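Local coordinates for 1-carboxybiuret hydrolase subunit AtzE (Pseudomonas sp., PDB 6C62), which hydrolyses 1-carboxybiuret to urea-1,3-dicarboxylate and ammonia in the bacterial degradation of atrazine, at residues Leu34-Thr39 with Gly117-Glu122; Ala86-Asn91 with Asp121-Gly126; Thr129-Tyr134 with Asp323-Ser328; Ile379-Ile384 with His391-Ala396. All coordinates share one frame; numbering follows the deposited sequence.

Contact 1: Leu34-Thr39 with Gly117-Glu122; sequences LINAFT and GLNMDE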
loop_
_atom_site.group_PDB
_atom_site.type_symbol
_atom_site.label_atom_id
_atom_site.label_comp_id
_atom_site.label_asym_id
_atom_site.label_seq_id
_atom_site.Cartn_x
_atom_site.Cartn_y
_atom_site.Cartn_z
ATOM N N LEU A 34 -13.193 40.726 -8.417
ATOM C CA LEU A 34 -13.794 40.462 -7.125
ATOM C C LEU A 34 -13.817 38.938 -6.701
ATOM O O LEU A 34 -13.471 38.587 -5.585
ATOM C CB LEU A 34 -15.205 40.975 -7.123
ATOM C CG LEU A 34 -15.954 40.880 -5.792
ATOM C CD1 LEU A 34 -15.253 41.605 -4.662
ATOM C CD2 LEU A 34 -17.343 41.447 -6.030
ATOM N N ILE A 35 -14.227 38.054 -7.597
ATOM C CA ILE A 35 -14.421 36.626 -7.238
ATOM C C ILE A 35 -13.056 35.966 -7.013
ATOM O O ILE A 35 -12.903 35.150 -6.103
ATOM C CB ILE A 35 -15.210 35.899 -8.320
ATOM C CG1 ILE A 35 -16.622 36.540 -8.519
ATOM C CG2 ILE A 35 -15.336 34.405 -8.011
ATOM C CD1 ILE A 35 -17.387 36.723 -7.250
ATOM N N ASN A 36 -12.067 36.325 -7.831
ATOM C CA ASN A 36 -10.711 35.794 -7.756
ATOM C C ASN A 36 -10.689 34.241 -7.869
ATOM O O ASN A 36 -10.060 33.569 -7.093
ATOM C CB ASN A 36 -10.007 36.268 -6.474
ATOM C CG ASN A 36 -8.519 35.992 -6.487
ATOM O OD1 ASN A 36 -7.866 36.283 -7.458
ATOM N ND2 ASN A 36 -7.964 35.490 -5.366
ATOM N N ALA A 37 -11.424 33.717 -8.834
ATOM C CA ALA A 37 -11.427 32.282 -9.139
ATOM C C ALA A 37 -10.279 31.899 -10.048
ATOM O O ALA A 37 -9.785 30.783 -9.905
ATOM C CB ALA A 37 -12.733 31.869 -9.767
ATOM N N PHE A 38 -9.815 32.766 -10.941
ATOM C CA PHE A 38 -8.762 32.416 -11.891
ATOM C C PHE A 38 -7.356 32.817 -11.465
ATOM O O PHE A 38 -7.152 33.916 -10.995
ATOM C CB PHE A 38 -9.016 33.042 -13.265
ATOM C CG PHE A 38 -10.013 32.297 -14.096
ATOM C CD1 PHE A 38 -11.361 32.405 -13.833
ATOM C CD2 PHE A 38 -9.584 31.490 -15.135
ATOM C CE1 PHE A 38 -12.308 31.726 -14.602
ATOM C CE2 PHE A 38 -10.490 30.803 -15.913
ATOM C CZ PHE A 38 -11.883 30.914 -15.637
ATOM N N THR A 39 -6.360 31.971 -11.654
ATOM C CA THR A 39 -4.977 32.342 -11.478
ATOM C C THR A 39 -4.259 32.472 -12.785
ATOM O O THR A 39 -3.103 32.972 -12.786
ATOM C CB THR A 39 -4.184 31.319 -10.624
ATOM O OG1 THR A 39 -4.336 29.965 -11.125
ATOM C CG2 THR A 39 -4.684 31.359 -9.185
ATOM N N GLY A 117 -6.589 28.368 -15.531
ATOM C CA GLY A 117 -6.292 27.690 -14.252
ATOM C C GLY A 117 -6.958 28.439 -13.101
ATOM O O GLY A 117 -7.043 29.674 -13.123
ATOM N N LEU A 118 -7.414 27.689 -12.109
ATOM C CA LEU A 118 -8.229 28.190 -11.008
ATOM C C LEU A 118 -7.573 28.087 -9.637
ATOM O O LEU A 118 -6.857 27.126 -9.320
ATOM C CB LEU A 118 -9.577 27.438 -10.967
ATOM C CG LEU A 118 -10.357 27.477 -12.259
ATOM C CD1 LEU A 118 -11.539 26.557 -12.130
ATOM C CD2 LEU A 118 -10.825 28.883 -12.607
ATOM N N ASN A 119 -7.912 29.062 -8.793
ATOM C CA ASN A 119 -7.351 29.195 -7.437
ATOM C C ASN A 119 -7.749 27.990 -6.552
ATOM O O ASN A 119 -8.815 27.377 -6.750
ATOM C CB ASN A 119 -7.842 30.510 -6.808
ATOM C CG ASN A 119 -7.023 30.979 -5.612
ATOM O OD1 ASN A 119 -5.830 30.684 -5.479
ATOM N ND2 ASN A 119 -7.701 31.763 -4.706
ATOM N N MET A 120 -6.883 27.679 -5.581
ATOM C CA MET A 120 -7.045 26.572 -4.681
ATOM C C MET A 120 -6.287 26.822 -3.395
ATOM O O MET A 120 -5.377 27.633 -3.353
ATOM C CB MET A 120 -6.597 25.265 -5.339
ATOM C CG MET A 120 -5.138 25.285 -5.853
ATOM S SD MET A 120 -4.502 23.677 -6.381
ATOM C CE MET A 120 -4.149 22.802 -4.864
ATOM N N ASP A 121 -6.647 26.117 -2.323
ATOM C CA ASP A 121 -5.803 26.127 -1.126
ATOM C C ASP A 121 -4.468 25.525 -1.487
ATOM O O ASP A 121 -4.401 24.546 -2.263
ATOM C CB ASP A 121 -6.370 25.337 0.034
ATOM C CG ASP A 121 -7.564 26.041 0.700
ATOM O OD1 ASP A 121 -7.404 27.114 1.374
ATOM O OD2 ASP A 121 -8.693 25.528 0.536
ATOM N N GLU A 122 -3.406 26.094 -0.933
ATOM C CA GLU A 122 -2.040 25.642 -1.280
ATOM C C GLU A 122 -1.862 24.157 -1.055
ATOM O O GLU A 122 -2.120 23.660 0.002
ATOM C CB GLU A 122 -0.984 26.398 -0.476
ATOM C CG GLU A 122 0.388 25.809 -0.722
ATOM C CD GLU A 122 1.500 26.468 0.060
ATOM O OE1 GLU A 122 1.765 25.949 1.202
ATOM O OE2 GLU A 122 2.153 27.409 -0.488
#
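Phe38 and Leu118 form an antiparallel, non-hydrogen-bonded pair, flanked by two backbone bonds: Asn119 N to Ala37 O (2.8 Å, 170° at the hydrogen) and Thr39 N to Gly117 O (2.8 Å). Two longer CA-H...O contacts lie between them, Leu118 CA to Ala37 O and Phe38 CA to Gly117 O. The CB atoms of Phe38 and Leu118 diverge from the pair, yet the two side chains run side by side in the same direction. Leu118 CG stands anti to its own carbonyl carbon (chi1 -55°), and from there the CD2 methyl is set squarely over the middle of the Phe38 ring, 3.5 Å from the centroid and 2° off the ring normal, an almost ideal CH-pi contact. Here strand 38-41, outermost in this chain's large mixed sheet of the amidase fold, joins strand 113-118, just after helix 17-35 ends and Asn36 breaks the helical path with positive phi. Strand 70-74, which ends at the probable charge-relay residue Lys74, lies on the other side of strand 113-118, and both Phe38 and Leu118 touch its Ala72. Beyond the pair, Asn36 and Asn119 bring their amide nitrogens within 3.8 Å of each other with the amide planes well turned from each other; each has its hydrogen-bond partner outside the contact, Asn36 ND2 on Tyr134 O and Asn119 ND2 on Gly135 O. Thr39 turns its CG2 methyl to Asn119, meeting OD1 at 3.9 Å with the side chains at about a right angle, while its OG1 hydrogen-bonds with Asn75 ND2.

Contact 2: Ala86-Asn91 with Asp121-Gly126; sequences AGSKIN and DEFAYG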
loop_
_atom_site.group_PDB
_atom_site.type_symbol
_atom_site.label_atom_id
_atom_site.label_comp_id
_atom_site.label_asym_id
_atom_site.label_seq_id
_atom_site.Cartn_x
_atom_site.Cartn_y
_atom_site.Cartn_z
ATOM N N ALA A 86 -0.386 24.552 -8.183
ATOM C CA ALA A 86 -1.022 23.861 -7.066
ATOM C C ALA A 86 -1.178 24.789 -5.831
ATOM O O ALA A 86 -0.916 24.400 -4.697
ATOM C CB ALA A 86 -0.250 22.612 -6.709
ATOM N N GLY A 87 -1.611 26.025 -6.103
ATOM C CA GLY A 87 -1.867 27.038 -5.094
ATOM C C GLY A 87 -0.668 27.570 -4.300
ATOM O O GLY A 87 -0.870 28.247 -3.294
ATOM N N SER A 88 0.559 27.259 -4.755
ATOM C CA SER A 88 1.739 27.507 -4.029
ATOM C C SER A 88 2.550 28.598 -4.678
ATOM O O SER A 88 2.394 28.906 -5.881
ATOM C CB SER A 88 2.599 26.247 -3.930
ATOM O OG SER A 88 3.300 26.022 -5.186
ATOM N N LYS A 89 3.418 29.203 -3.874
ATOM C CA LYS A 89 4.491 29.972 -4.451
ATOM C C LYS A 89 5.754 29.182 -4.684
ATOM O O LYS A 89 6.490 29.509 -5.612
ATOM C CB LYS A 89 4.710 31.295 -3.720
ATOM C CG LYS A 89 5.212 31.261 -2.350
ATOM C CD LYS A 89 5.491 32.708 -1.914
ATOM C CE LYS A 89 6.211 32.632 -0.589
ATOM N NZ LYS A 89 6.085 33.943 0.094
ATOM N N ILE A 90 5.947 28.093 -3.920
ATOM C CA ILE A 90 7.056 27.178 -4.112
ATOM C C ILE A 90 7.209 26.669 -5.540
ATOM O O ILE A 90 8.297 26.592 -6.056
ATOM C CB ILE A 90 6.939 26.031 -3.099
ATOM C CG1 ILE A 90 7.467 26.509 -1.748
ATOM C CG2 ILE A 90 7.818 24.837 -3.496
ATOM C CD1 ILE A 90 7.090 25.636 -0.602
ATOM N N ASN A 91 6.109 26.319 -6.183
ATOM C CA ASN A 91 6.149 25.759 -7.540
ATOM C C ASN A 91 6.428 26.809 -8.641
ATOM O O ASN A 91 6.627 26.399 -9.788
ATOM C CB ASN A 91 4.858 25.037 -7.898
ATOM C CG ASN A 91 4.721 23.673 -7.208
ATOM O OD1 ASN A 91 5.474 23.362 -6.301
ATOM N ND2 ASN A 91 3.717 22.886 -7.632
ATOM N N ASP A 121 -6.647 26.117 -2.323
ATOM C CA ASP A 121 -5.803 26.127 -1.126
ATOM C C ASP A 121 -4.468 25.525 -1.487
ATOM O O ASP A 121 -4.401 24.546 -2.263
ATOM C CB ASP A 121 -6.370 25.337 0.034
ATOM C CG ASP A 121 -7.564 26.041 0.700
ATOM O OD1 ASP A 121 -7.404 27.114 1.374
ATOM O OD2 ASP A 121 -8.693 25.528 0.536
ATOM N N GLU A 122 -3.406 26.094 -0.933
ATOM C CA GLU A 122 -2.040 25.642 -1.280
ATOM C C GLU A 122 -1.862 24.157 -1.055
ATOM O O GLU A 122 -2.120 23.660 0.002
ATOM C CB GLU A 122 -0.984 26.398 -0.476
ATOM C CG GLU A 122 0.388 25.809 -0.722
ATOM C CD GLU A 122 1.500 26.468 0.060
ATOM O OE1 GLU A 122 1.765 25.949 1.202
ATOM O OE2 GLU A 122 2.153 27.409 -0.488
ATOM N N PHE A 123 -1.406 23.467 -2.093
ATOM C CA PHE A 123 -1.112 22.057 -2.056
ATOM C C PHE A 123 -2.291 21.205 -1.689
ATOM O O PHE A 123 -2.129 20.064 -1.273
ATOM C CB PHE A 123 0.156 21.759 -1.186
ATOM C CG PHE A 123 1.451 22.253 -1.781
ATOM C CD1 PHE A 123 1.739 22.113 -3.112
ATOM C CD2 PHE A 123 2.415 22.862 -0.982
ATOM C CE1 PHE A 123 2.965 22.553 -3.622
ATOM C CE2 PHE A 123 3.612 23.281 -1.477
ATOM C CZ PHE A 123 3.897 23.128 -2.813
ATOM N N ALA A 124 -3.494 21.771 -1.861
ATOM C CA ALA A 124 -4.766 21.100 -1.666
ATOM C C ALA A 124 -5.119 20.835 -0.201
ATOM O O ALA A 124 -6.100 20.172 0.017
ATOM C CB ALA A 124 -4.828 19.796 -2.467
ATOM N N TYR A 125 -4.397 21.355 0.784
ATOM C CA TYR A 125 -4.708 21.071 2.202
ATOM C C TYR A 125 -5.553 22.187 2.812
ATOM O O TYR A 125 -5.018 23.191 3.295
ATOM C CB TYR A 125 -3.422 20.904 3.021
ATOM C CG TYR A 125 -3.512 20.085 4.331
ATOM C CD1 TYR A 125 -4.676 19.419 4.735
ATOM C CD2 TYR A 125 -2.383 19.921 5.128
ATOM C CE1 TYR A 125 -4.717 18.677 5.895
ATOM C CE2 TYR A 125 -2.406 19.100 6.290
ATOM C CZ TYR A 125 -3.582 18.484 6.664
ATOM O OH TYR A 125 -3.654 17.735 7.834
ATOM N N GLY A 126 -6.853 22.056 2.739
ATOM C CA GLY A 126 -7.780 23.106 3.263
ATOM C C GLY A 126 -9.145 22.996 2.647
ATOM O O GLY A 126 -9.274 22.423 1.555
#
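Phe123 N donates to Ala86 O at 2.8 Å and 165°, the one hydrogen bond between segments 86-91 and 121-126. The Phe123 side chain then reaches back along segment 86-91. Its CG lies anti to the carbonyl carbon (chi1 -69°), which brings the outer end of the ring beneath Ser88: CB sits over one face, displaced toward the rim, 3.9 Å from the centroid in a CH-pi contact. Asn91 OD1 approaches the ring edge in its plane, 3.8 Å from Phe123 CE1, with the amide turned 61° from the ring and ND2 hydrogen-bonded to Thr84 O. Ala86 CB and Ile90 CB add apolar contacts to CD1 and CZ. An alanine in place of Phe123 would probably leave a gap beneath Ser88 CB and rob the Asn91 amide of the ring edge beside it. Glu122 runs extended beside the chain, its CB 3.4 Å from Gly87 O, and its carboxylate is taken up by Glu325 N and His133 NE2. The neighbouring Asp121, held by Thr129 N, brings its side chain to about 4 Å from that of Ser150 and about 6 Å from that of Ser174, both probably catalytic. Ser88 OG, bonded to Leu85 O, accepts from Asn91 N at 3.0 Å, an ST motif in the loop after strand 70-74 that packs on Glu122 and Phe123.

Contact 3: Thr129-Tyr134 with Asp323-Ser328; sequences TENTHY and DFEPLS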
loop_
_atom_site.group_PDB
_atom_site.type_symbol
_atom_site.label_atom_id
_atom_site.label_comp_id
_atom_site.label_asym_id
_atom_site.label_seq_id
_atom_site.Cartn_x
_atom_site.Cartn_y
_atom_site.Cartn_z
ATOM N N THR A 129 -10.310 27.734 0.572
ATOM C CA THR A 129 -9.651 28.528 -0.477
ATOM C C THR A 129 -9.388 29.968 -0.013
ATOM O O THR A 129 -9.777 30.940 -0.662
ATOM C CB THR A 129 -10.411 28.496 -1.833
ATOM O OG1 THR A 129 -10.826 27.165 -2.093
ATOM C CG2 THR A 129 -9.473 28.963 -2.995
ATOM N N GLU A 130 -8.819 30.063 1.172
ATOM C CA GLU A 130 -8.294 31.293 1.712
ATOM C C GLU A 130 -6.782 31.250 1.541
ATOM O O GLU A 130 -6.034 30.906 2.465
ATOM C CB GLU A 130 -8.727 31.428 3.180
ATOM C CG GLU A 130 -10.253 31.659 3.295
ATOM C CD GLU A 130 -10.743 31.641 4.752
ATOM O OE1 GLU A 130 -10.840 30.526 5.400
ATOM O OE2 GLU A 130 -11.046 32.765 5.226
ATOM N N ASN A 131 -6.340 31.552 0.348
ATOM C CA ASN A 131 -4.960 31.379 -0.041
ATOM C C ASN A 131 -4.193 32.669 0.298
ATOM O O ASN A 131 -4.503 33.789 -0.250
ATOM C CB ASN A 131 -4.907 31.048 -1.540
ATOM C CG ASN A 131 -3.488 30.649 -1.998
ATOM O OD1 ASN A 131 -2.497 31.428 -1.812
ATOM N ND2 ASN A 131 -3.356 29.446 -2.563
ATOM N N THR A 132 -3.187 32.564 1.151
ATOM C CA THR A 132 -2.396 33.749 1.538
ATOM C C THR A 132 -1.608 34.375 0.344
ATOM O O THR A 132 -1.480 35.578 0.265
ATOM C CB THR A 132 -1.435 33.419 2.714
ATOM O OG1 THR A 132 -2.193 32.975 3.819
ATOM C CG2 THR A 132 -0.561 34.614 3.177
ATOM N N HIS A 133 -1.122 33.587 -0.596
ATOM C CA HIS A 133 -0.265 34.080 -1.640
ATOM C C HIS A 133 -1.132 34.734 -2.738
ATOM O O HIS A 133 -0.792 35.820 -3.217
ATOM C CB HIS A 133 0.550 32.985 -2.292
ATOM C CG HIS A 133 1.157 31.989 -1.354
ATOM N ND1 HIS A 133 1.995 32.343 -0.332
ATOM C CD2 HIS A 133 1.066 30.634 -1.318
ATOM C CE1 HIS A 133 2.388 31.264 0.313
ATOM N NE2 HIS A 133 1.838 30.201 -0.274
ATOM N N TYR A 134 -2.224 34.068 -3.142
ATOM C CA TYR A 134 -3.034 34.477 -4.262
ATOM C C TYR A 134 -4.319 35.225 -3.891
ATOM O O TYR A 134 -5.027 35.677 -4.775
ATOM C CB TYR A 134 -3.357 33.246 -5.158
ATOM C CG TYR A 134 -2.113 32.682 -5.711
ATOM C CD1 TYR A 134 -1.420 33.337 -6.695
ATOM C CD2 TYR A 134 -1.545 31.550 -5.168
ATOM C CE1 TYR A 134 -0.216 32.801 -7.199
ATOM C CE2 TYR A 134 -0.372 31.056 -5.627
ATOM C CZ TYR A 134 0.307 31.696 -6.632
ATOM O OH TYR A 134 1.513 31.200 -7.048
ATOM N N ASP A 323 8.259 29.709 3.028
ATOM C CA ASP A 323 7.575 29.853 1.743
ATOM C C ASP A 323 6.274 29.105 1.593
ATOM O O ASP A 323 5.588 29.302 0.588
ATOM C CB ASP A 323 8.528 29.461 0.660
ATOM C CG ASP A 323 9.710 30.455 0.501
ATOM O OD1 ASP A 323 9.656 31.588 1.034
ATOM O OD2 ASP A 323 10.671 30.093 -0.180
ATOM N N PHE A 324 5.886 28.308 2.598
ATOM C CA PHE A 324 4.569 27.676 2.577
ATOM C C PHE A 324 3.472 28.663 3.006
ATOM O O PHE A 324 3.749 29.685 3.634
ATOM C CB PHE A 324 4.543 26.438 3.510
ATOM C CG PHE A 324 5.267 25.237 2.982
ATOM C CD1 PHE A 324 6.647 25.199 2.911
ATOM C CD2 PHE A 324 4.543 24.130 2.508
ATOM C CE1 PHE A 324 7.292 24.074 2.452
ATOM C CE2 PHE A 324 5.208 23.007 2.075
ATOM C CZ PHE A 324 6.552 22.970 2.028
ATOM N N GLU A 325 2.230 28.275 2.733
ATOM C CA GLU A 325 1.003 28.880 3.271
ATOM C C GLU A 325 1.030 28.839 4.799
ATOM O O GLU A 325 1.018 27.755 5.391
ATOM C CB GLU A 325 -0.199 28.085 2.729
ATOM C CG GLU A 325 -1.537 28.304 3.417
ATOM C CD GLU A 325 -2.005 29.742 3.272
ATOM O OE1 GLU A 325 -2.432 30.073 2.149
ATOM O OE2 GLU A 325 -1.895 30.498 4.277
ATOM N N PRO A 326 1.097 30.018 5.449
ATOM C CA PRO A 326 1.153 30.001 6.966
ATOM C C PRO A 326 -0.048 29.358 7.629
ATOM O O PRO A 326 0.088 28.826 8.706
ATOM C CB PRO A 326 1.339 31.491 7.337
ATOM C CG PRO A 326 2.056 32.038 6.127
ATOM C CD PRO A 326 1.348 31.376 4.931
ATOM N N LEU A 327 -1.213 29.319 6.972
ATOM C CA LEU A 327 -2.387 28.623 7.564
ATOM C C LEU A 327 -2.338 27.122 7.546
ATOM O O LEU A 327 -3.171 26.490 8.151
ATOM C CB LEU A 327 -3.674 29.069 6.865
ATOM C CG LEU A 327 -3.983 30.587 7.111
ATOM C CD1 LEU A 327 -5.230 31.031 6.333
ATOM C CD2 LEU A 327 -4.128 30.906 8.627
ATOM N N SER A 328 -1.434 26.518 6.803
ATOM C CA SER A 328 -1.401 25.062 6.769
ATOM C C SER A 328 -0.040 24.489 6.999
ATOM O O SER A 328 0.077 23.316 7.171
ATOM C CB SER A 328 -1.988 24.557 5.435
ATOM O OG SER A 328 -1.233 25.129 4.372
#
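An Asx turn at Asn131, at the end of the short, weakly bonded strand 130-131, presents Thr132 to the loop that precedes helix 329-336. Asn131 OD1 accepts from His133 N in its carbonyl plane and from Tyr134 N well above that plane. Across the contact, the Glu325 carboxylate grips Thr132 with both oxygens: OE1 takes Thr132 N at 2.8 Å in a nearly straight bond (175°), and OE2 takes Thr132 OG1 at 2.5 Å, each through its syn lone pair. The anti lone pair of OE2 is used by Leu327 N at 3.0 Å, so three bonds fix the rotation of the group. The glutamate bends at chi2 (63°) to fold back over its own loop and receive that amide. A glutamine in its place would probably leave at least one of these three donors without an acceptor, since its amide nitrogen cannot accept. Pro326 CD packs against Thr132 OG1 at 4.0 Å, and Leu327 CD1 against Glu130 O. His133 turns its ring edge to Phe324 C and Glu325 N, while its NE2 is hydrogen-bonded to Glu122. Phe324 leans on helix 314-319, and Ser328 stands at the N-cap position of helix 329-336, so strand 130-131 meets the connection between these two helices.

Contact 4: Ile379-Ile384 with His391-Ala396; sequences IGTEWI and HPCRPA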
loop_
_atom_site.group_PDB
_atom_site.type_symbol
_atom_site.label_atom_id
_atom_site.label_comp_id
_atom_site.label_asym_id
_atom_site.label_seq_id
_atom_site.Cartn_x
_atom_site.Cartn_y
_atom_site.Cartn_z
ATOM N N ILE A 379 -15.424 34.870 5.323
ATOM C CA ILE A 379 -14.007 34.851 5.125
ATOM C C ILE A 379 -13.326 35.292 6.426
ATOM O O ILE A 379 -13.758 36.228 7.021
ATOM C CB ILE A 379 -13.618 35.776 3.969
ATOM C CG1 ILE A 379 -13.961 35.081 2.643
ATOM C CG2 ILE A 379 -12.125 36.182 4.029
ATOM C CD1 ILE A 379 -14.090 36.020 1.470
ATOM N N GLY A 380 -12.294 34.565 6.861
ATOM C CA GLY A 380 -11.608 34.864 8.119
ATOM C C GLY A 380 -12.135 34.198 9.374
ATOM O O GLY A 380 -11.675 34.497 10.503
ATOM N N THR A 381 -13.091 33.269 9.211
ATOM C CA THR A 381 -13.726 32.576 10.354
ATOM C C THR A 381 -12.742 31.562 10.886
ATOM O O THR A 381 -12.197 30.753 10.117
ATOM C CB THR A 381 -15.047 31.896 9.954
ATOM O OG1 THR A 381 -15.963 32.888 9.514
ATOM C CG2 THR A 381 -15.729 31.184 11.129
ATOM N N GLU A 382 -12.483 31.611 12.198
ATOM C CA GLU A 382 -11.639 30.645 12.850
ATOM C C GLU A 382 -12.366 29.441 13.463
ATOM O O GLU A 382 -11.806 28.341 13.496
ATOM C CB GLU A 382 -10.796 31.333 13.914
ATOM C CG GLU A 382 -9.718 32.232 13.288
ATOM C CD GLU A 382 -8.520 31.407 12.770
ATOM O OE1 GLU A 382 -8.096 30.441 13.447
ATOM O OE2 GLU A 382 -8.030 31.699 11.664
ATOM N N TRP A 383 -13.562 29.706 14.010
ATOM C CA TRP A 383 -14.332 28.702 14.759
ATOM C C TRP A 383 -15.763 28.701 14.278
ATOM O O TRP A 383 -16.301 29.750 14.023
ATOM C CB TRP A 383 -14.282 28.887 16.299
ATOM C CG TRP A 383 -12.930 28.580 16.833
ATOM C CD1 TRP A 383 -12.377 27.341 17.049
ATOM C CD2 TRP A 383 -11.909 29.532 17.147
ATOM N NE1 TRP A 383 -11.057 27.474 17.456
ATOM C CE2 TRP A 383 -10.750 28.809 17.523
ATOM C CE3 TRP A 383 -11.848 30.926 17.109
ATOM C CZ2 TRP A 383 -9.536 29.459 17.904
ATOM C CZ3 TRP A 383 -10.669 31.568 17.497
ATOM C CH2 TRP A 383 -9.520 30.829 17.871
ATOM N N ILE A 384 -16.356 27.513 14.120
ATOM C CA ILE A 384 -17.807 27.390 13.848
ATOM C C ILE A 384 -18.486 26.587 14.930
ATOM O O ILE A 384 -17.840 25.861 15.669
ATOM C CB ILE A 384 -18.075 26.734 12.500
ATOM C CG1 ILE A 384 -17.542 25.290 12.451
ATOM C CG2 ILE A 384 -17.450 27.582 11.377
ATOM C CD1 ILE A 384 -18.110 24.510 11.289
ATOM N N HIS A 391 -15.928 23.850 16.604
ATOM C CA HIS A 391 -14.877 23.219 15.804
ATOM C C HIS A 391 -14.031 24.317 15.169
ATOM O O HIS A 391 -14.576 25.334 14.782
ATOM C CB HIS A 391 -15.487 22.406 14.668
ATOM C CG HIS A 391 -16.365 21.293 15.094
ATOM N ND1 HIS A 391 -15.888 20.037 15.382
ATOM C CD2 HIS A 391 -17.707 21.228 15.239
ATOM C CE1 HIS A 391 -16.902 19.251 15.690
ATOM N NE2 HIS A 391 -18.015 19.951 15.621
ATOM N N PRO A 392 -12.733 24.059 14.946
ATOM C CA PRO A 392 -11.989 24.904 14.004
ATOM C C PRO A 392 -12.687 24.840 12.634
ATOM O O PRO A 392 -13.031 23.753 12.129
ATOM C CB PRO A 392 -10.567 24.321 14.007
ATOM C CG PRO A 392 -10.693 22.905 14.531
ATOM C CD PRO A 392 -11.961 22.880 15.407
ATOM N N CYS A 393 -12.904 26.020 12.051
ATOM C CA CYS A 393 -13.646 26.155 10.811
ATOM C C CYS A 393 -13.043 25.357 9.664
ATOM O O CYS A 393 -13.760 24.693 8.954
ATOM C CB CYS A 393 -13.627 27.624 10.395
ATOM S SG CYS A 393 -14.484 27.979 8.848
ATOM N N ARG A 394 -11.745 25.497 9.449
ATOM C CA ARG A 394 -11.081 24.947 8.297
ATOM C C ARG A 394 -11.227 23.415 8.217
ATOM O O ARG A 394 -11.832 22.967 7.284
ATOM C CB ARG A 394 -9.630 25.499 8.101
ATOM C CG ARG A 394 -9.687 27.011 7.794
ATOM C CD ARG A 394 -8.353 27.664 7.422
ATOM N NE ARG A 394 -7.481 27.709 8.587
ATOM C CZ ARG A 394 -7.531 28.669 9.540
ATOM N NH1 ARG A 394 -8.361 29.734 9.476
ATOM N NH2 ARG A 394 -6.712 28.582 10.591
ATOM N N PRO A 395 -10.825 22.647 9.240
ATOM C CA PRO A 395 -11.099 21.176 9.178
ATOM C C PRO A 395 -12.572 20.790 9.213
ATOM O O PRO A 395 -12.988 19.804 8.608
ATOM C CB PRO A 395 -10.424 20.656 10.419
ATOM C CG PRO A 395 -9.344 21.669 10.684
ATOM C CD PRO A 395 -9.940 22.992 10.366
ATOM N N ALA A 396 -13.365 21.551 9.950
ATOM C CA ALA A 396 -14.778 21.187 10.164
ATOM C C ALA A 396 -15.630 21.111 8.918
ATOM O O ALA A 396 -16.628 20.364 8.934
ATOM C CB ALA A 396 -15.439 22.145 11.116
#
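Ile384 and His391 pair in a small antiparallel beta hairpin, strands 383-386 and 389-392, whose second strand runs straight into helix 393-396. The two residues exchange backbone bonds in both directions, while Trp383 and Pro392 form the neighbouring non-hydrogen-bonded pair. Ile384 puts CG1 between its backbone N and carbonyl carbon (chi1 63°), which carries CD1 up to Ala396 CB at 3.6 Å; its other branch, CG2, rests on Cys393 SG at 3.9 Å. The cysteine has SG anti to the backbone N (chi1 179°), and its CB comes to 3.5 Å from Thr381 O, a buried carbonyl oxygen with no hydrogen-bond partner. Cys393 N bonds Glu382 O instead, entering from above the carbonyl plane, and so fastens the first turn of the helix to the residue before the strand. Trp383 CD1 lies 3.7 Å from His391 O, and the indole also makes a cation-pi contact with Arg390. Glu382 bends at chi2 and Arg394 at chi3, so that their ends meet obliquely, carboxylate and guanidinium planes 57° apart. In that salt bridge Arg394 NH1 reaches Glu382 OE2 at 3.0 Å within the guanidinium plane, but from above the plane of the carboxylate.

From the N terminus, contact 1 comes first, closing a loop of 77 residues from the end of helix 17-35 to strand 113-118 and joining two strands of the large sheet. Contact 2 opens inside that loop, at 86-91, and ends on the same stretch as contact 1, sharing Asp121 and Glu122. Contact 3 opens just afterwards and closes the longest loop, 188 residues, bringing strand 130-131 to the connection before helix 329-336; Ser88 O to Tyr134 OH and Asp121 OD2 to Thr129 N link it to contact 2. Contact 4, a local hairpin, follows in series and is joined to contact 3 through Glu130 OE2 and Gly380 N.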